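PDB 4PQI: In2-1 family protein, glutathione transferase lambda3 from Populus trichocarpa, which binds glutathione and probably acts as a thiol transferase, as a monomeric Lambda-class glutathione transferase found in land plants. Local coordinates for residues A210-E213 and E214-I218; E219-K222 and Q223-T226. All coordinates share one frame; numbering follows the deposited sequence.

Contact 1. Residues A210-E213 and E214-I218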
loop_
_atom_site.group_PDB
_atom_site.type_symbol
_atom_site.label_atom_id
_atom_site.label_comp_id
_atom_site.label_asym_id
_atom_site.label_seq_id
_atom_site.Cartn_x
_atom_site.Cartn_y
_atom_site.Cartn_z
ATOM N N ALA A 210 -7.845 16.550 0.537
ATOM C CA ALA A 210 -9.070 15.937 1.046
ATOM C C ALA A 210 -8.944 14.422 1.052
ATOM O O ALA A 210 -9.357 13.758 2.003
ATOM C CB ALA A 210 -10.274 16.362 0.207
ATOM N N TRP A 211 -8.369 13.894 -0.021
ATOM C CA TRP A 211 -8.119 12.463 -0.163
ATOM C C TRP A 211 -7.251 11.904 0.980
ATOM O O TRP A 211 -7.624 10.918 1.616
ATOM C CB TRP A 211 -7.479 12.183 -1.519
ATOM C CG TRP A 211 -7.201 10.742 -1.766
ATOM C CD1 TRP A 211 -8.103 9.779 -2.100
ATOM C CD2 TRP A 211 -5.925 10.097 -1.695
ATOM N NE1 TRP A 211 -7.466 8.567 -2.249
ATOM C CE2 TRP A 211 -6.129 8.735 -1.998
ATOM C CE3 TRP A 211 -4.629 10.538 -1.399
ATOM C CZ2 TRP A 211 -5.085 7.809 -2.022
ATOM C CZ3 TRP A 211 -3.594 9.619 -1.424
ATOM C CH2 TRP A 211 -3.828 8.270 -1.741
ATOM N N ILE A 212 -6.108 12.540 1.245
ATOM C CA ILE A 212 -5.236 12.107 2.349
ATOM C C ILE A 212 -5.971 12.104 3.691
ATOM O O ILE A 212 -5.896 11.133 4.457
ATOM C CB ILE A 212 -3.950 12.958 2.442
ATOM C CG1 ILE A 212 -3.094 12.742 1.199
ATOM C CG2 ILE A 212 -3.128 12.568 3.674
ATOM C CD1 ILE A 212 -1.977 13.742 1.043
ATOM N N GLU A 213 -6.698 13.186 3.961
ATOM C CA GLU A 213 -7.478 13.303 5.174
ATOM C C GLU A 213 -8.512 12.190 5.292
ATOM O O GLU A 213 -8.692 11.613 6.364
ATOM C CB GLU A 213 -8.175 14.664 5.203
ATOM C CG GLU A 213 -8.747 15.071 6.531
ATOM C CD GLU A 213 -9.276 16.499 6.497
ATOM O OE1 GLU A 213 -8.981 17.222 5.517
ATOM O OE2 GLU A 213 -9.988 16.894 7.444
ATOM N N GLU A 214 -9.195 11.885 4.194
ATOM C CA GLU A 214 -10.291 10.926 4.254
ATOM C C GLU A 214 -9.785 9.482 4.344
ATOM O O GLU A 214 -10.386 8.647 5.030
ATOM C CB GLU A 214 -11.231 11.091 3.056
ATOM C CG GLU A 214 -11.985 12.434 3.036
ATOM C CD GLU A 214 -13.148 12.488 4.016
ATOM O OE1 GLU A 214 -13.507 11.443 4.600
ATOM O OE2 GLU A 214 -13.708 13.586 4.203
ATOM N N VAL A 215 -8.695 9.182 3.649
ATOM C CA VAL A 215 -8.106 7.848 3.755
ATOM C C VAL A 215 -7.615 7.658 5.197
ATOM O O VAL A 215 -7.766 6.581 5.787
ATOM C CB VAL A 215 -6.986 7.614 2.701
ATOM C CG1 VAL A 215 -6.143 6.367 3.048
ATOM C CG2 VAL A 215 -7.592 7.492 1.310
ATOM N N ASN A 216 -7.095 8.730 5.788
ATOM C CA ASN A 216 -6.596 8.661 7.155
ATOM C C ASN A 216 -7.636 8.481 8.273
ATOM O O ASN A 216 -7.260 8.242 9.423
ATOM C CB ASN A 216 -5.685 9.850 7.475
ATOM C CG ASN A 216 -4.229 9.564 7.161
ATOM O OD1 ASN A 216 -3.515 8.974 7.969
ATOM N ND2 ASN A 216 -3.787 9.971 5.980
ATOM N N LYS A 217 -8.922 8.590 7.951
ATOM C CA LYS A 217 -9.969 8.317 8.940
ATOM C C LYS A 217 -10.224 6.809 9.074
ATOM O O LYS A 217 -10.892 6.344 10.010
ATOM C CB LYS A 217 -11.279 9.016 8.562
ATOM C CG LYS A 217 -11.174 10.526 8.415
ATOM C CD LYS A 217 -12.543 11.121 8.079
ATOM C CE LYS A 217 -12.429 12.561 7.594
ATOM N NZ LYS A 217 -13.775 13.108 7.210
ATOM N N ILE A 218 -9.682 6.044 8.139
ATOM C CA ILE A 218 -9.982 4.627 8.074
ATOM C C ILE A 218 -9.029 3.799 8.936
ATOM O O ILE A 218 -7.824 3.770 8.695
ATOM C CB ILE A 218 -9.963 4.146 6.611
ATOM C CG1 ILE A 218 -10.920 5.002 5.768
ATOM C CG2 ILE A 218 -10.301 2.657 6.524
ATOM C CD1 ILE A 218 -10.796 4.768 4.287
#
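The indole of W211 takes the methyl CG2 of V215 on one of its faces: CG2 sits 3.9 Å from the centroid of the five-membered ring, a CH-pi contact displaced toward the rim. With CG of W211 opposite the backbone N (chi1 -179°), the ring lies alongside V215, one helical turn on, both side chains running the same way. NE1 of the indole is hydrogen-bonded to D179 OD1, the ring of F170 meets the indole with the planes at about 55°, and I183 and V186 of helix 177-197 also pack on it. The amide of N216 is the other flat group. Its ND2 donates to I212 O at 2.8 Å with I212 O almost in the amide plane, yet the donor stands above the carbonyl plane of I212. N216 N reaches I212 O from the opposite face at 3.0 Å, so backbone and side chain of one residue clasp a single carbonyl. ND2 also lies against the methyl CG2 of I212, 3.5 Å away, and OD1 accepts from K225. Upstream the helical bonds are regular: E214 N to A210 O, and V215 N to W211 O at 2.9 Å. On the exposed side E214, bent at chi2 (-77°), meets the extended K217, whose NZ is 3.0 Å from OE2 in a salt bridge with weak hydrogen-bond geometry. What results is the C-terminal end of an amphipathic helix in the all-helical GST C-terminal domain, running into a type I turn from V215 to I218, with I218 at the N-cap of the next helix.

Contact 2. Residues E219-K222 and Q223-T226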
loop_
_atom_site.group_PDB
_atom_site.type_symbol
_atom_site.label_atom_id
_atom_site.label_comp_id
_atom_site.label_asym_id
_atom_site.label_seq_id
_atom_site.Cartn_x
_atom_site.Cartn_y
_atom_site.Cartn_z
ATOM N N GLU A 219 -9.588 3.129 9.939
ATOM C CA GLU A 219 -8.813 2.329 10.888
ATOM C C GLU A 219 -7.934 1.279 10.206
ATOM O O GLU A 219 -6.798 1.054 10.620
ATOM C CB GLU A 219 -9.743 1.641 11.890
ATOM C CG GLU A 219 -10.501 2.595 12.796
ATOM C CD GLU A 219 -9.572 3.447 13.642
ATOM O OE1 GLU A 219 -8.445 2.990 13.939
ATOM O OE2 GLU A 219 -9.962 4.580 14.001
ATOM N N ALA A 220 -8.464 0.640 9.169
ATOM C CA ALA A 220 -7.718 -0.387 8.450
ATOM C C ALA A 220 -6.375 0.168 7.970
ATOM O O ALA A 220 -5.354 -0.515 8.029
ATOM C CB ALA A 220 -8.531 -0.904 7.278
ATOM N N TYR A 221 -6.385 1.418 7.513
ATOM C CA TYR A 221 -5.155 2.066 7.075
ATOM C C TYR A 221 -4.271 2.530 8.234
ATOM O O TYR A 221 -3.072 2.278 8.212
ATOM C CB TYR A 221 -5.449 3.246 6.151
ATOM C CG TYR A 221 -4.233 4.113 5.861
ATOM C CD1 TYR A 221 -3.105 3.583 5.243
ATOM C CD2 TYR A 221 -4.220 5.460 6.203
ATOM C CE1 TYR A 221 -1.997 4.372 4.969
ATOM C CE2 TYR A 221 -3.123 6.251 5.945
ATOM C CZ TYR A 221 -2.013 5.701 5.322
ATOM O OH TYR A 221 -0.920 6.496 5.064
ATOM N N LYS A 222 -4.859 3.213 9.223
ATOM C CA LYS A 222 -4.089 3.815 10.312
ATOM C C LYS A 222 -3.218 2.793 11.027
ATOM O O LYS A 222 -2.067 3.080 11.353
ATOM C CB LYS A 222 -5.007 4.523 11.319
ATOM C CG LYS A 222 -5.620 5.815 10.799
ATOM C CD LYS A 222 -6.309 6.599 11.914
ATOM C CE LYS A 222 -7.522 5.860 12.426
ATOM N NZ LYS A 222 -8.313 6.658 13.404
ATOM N N GLN A 223 -3.781 1.603 11.247
ATOM C CA GLN A 223 -3.083 0.463 11.838
ATOM C C GLN A 223 -1.782 0.057 11.132
ATOM O O GLN A 223 -0.970 -0.646 11.719
ATOM C CB GLN A 223 -4.019 -0.755 11.877
ATOM C CG GLN A 223 -5.224 -0.580 12.765
ATOM C CD GLN A 223 -6.093 -1.814 12.824
ATOM O OE1 GLN A 223 -5.691 -2.895 12.387
ATOM N NE2 GLN A 223 -7.301 -1.660 13.368
ATOM N N THR A 224 -1.590 0.481 9.882
ATOM C CA THR A 224 -0.465 -0.017 9.083
ATOM C C THR A 224 0.622 1.030 8.840
ATOM O O THR A 224 1.659 0.735 8.233
ATOM C CB THR A 224 -0.942 -0.492 7.705
ATOM O OG1 THR A 224 -1.325 0.645 6.940
ATOM C CG2 THR A 224 -2.123 -1.439 7.844
ATOM N N LYS A 225 0.384 2.248 9.321
ATOM C CA LYS A 225 1.287 3.371 9.064
ATOM C C LYS A 225 2.684 3.216 9.676
ATOM O O LYS A 225 2.843 2.741 10.799
ATOM C CB LYS A 225 0.647 4.698 9.499
ATOM C CG LYS A 225 -0.421 5.172 8.521
ATOM C CD LYS A 225 -1.067 6.488 8.941
ATOM C CE LYS A 225 -0.230 7.676 8.522
ATOM N NZ LYS A 225 -0.957 8.949 8.760
ATOM N N THR A 226 3.682 3.657 8.913
ATOM C CA THR A 226 5.092 3.495 9.244
ATOM C C THR A 226 5.611 4.660 10.099
ATOM O O THR A 226 5.000 5.730 10.148
ATOM C CB THR A 226 5.931 3.352 7.937
ATOM O OG1 THR A 226 7.212 2.774 8.225
ATOM C CG2 THR A 226 6.103 4.700 7.235
HETATM O O HOH W 1 -0.891 9.278 5.399
#
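Y221 and K225 meet through the aliphatic part of the lysine, which crosses one face of the phenol ring; K225 CG is 4.0 Å from the ring centroid, 26° off the normal, in a CH-pi contact. K225 CD lies 3.6 Å from Y221 CE2, and the bend at chi3 (83°) carries NZ past the ring to N216. A water in the ring plane donates to Y221 OH at 2.8 Å and makes a weak link to K225 NZ; E187 is the phenol's stronger partner. Without the phenol, as with an alanine here, the K225 chain would probably lose the surface it lies on, and E187 its hydroxyl partner. Among the hydrogen bonds, those on Y221 O stand out: T224 OG1 donates in the carbonyl plane, on a lone pair, at 2.7 Å, and T224 N comes from above that plane at 2.9 Å. One residue thus grips this carbonyl twice, and OG1 also bonds to Q45 of helix 42-54. Q223 N to E219 O is the helical bond, and K225 N to K222 O, 3.3 Å long, closes the next turn. The charged pair joins K222 NZ to E219 OE2 at 2.7 Å, from above the carboxylate plane. The T224 and K225 bonds end the single-turn helix 219-222 in a type I turn from K222 to K225, against helix 42-54 of the thioredoxin-like domain, at the interdomain face of the GST fold.

In the fold
After the short helix 4-7, whose S5 and the following D8 meet these contacts, the chain builds the thioredoxin-like part with helix 42-54, then the helical part including helix 177-197, and only then reaches 210-226. Contact 1 closes at I218, directly before contact 2 opens at E219, so they stand in series without nesting or crossing. Each closes only a local turn: the first at the end of helix 206-215, the second between helices 219-222 and 228-239. They nevertheless touch, through the joint of N216 with K225 across helix 219-222. Contact 1 packs on helix 177-197; contact 2 reaches both that helix and helix 42-54, bridging the two domains.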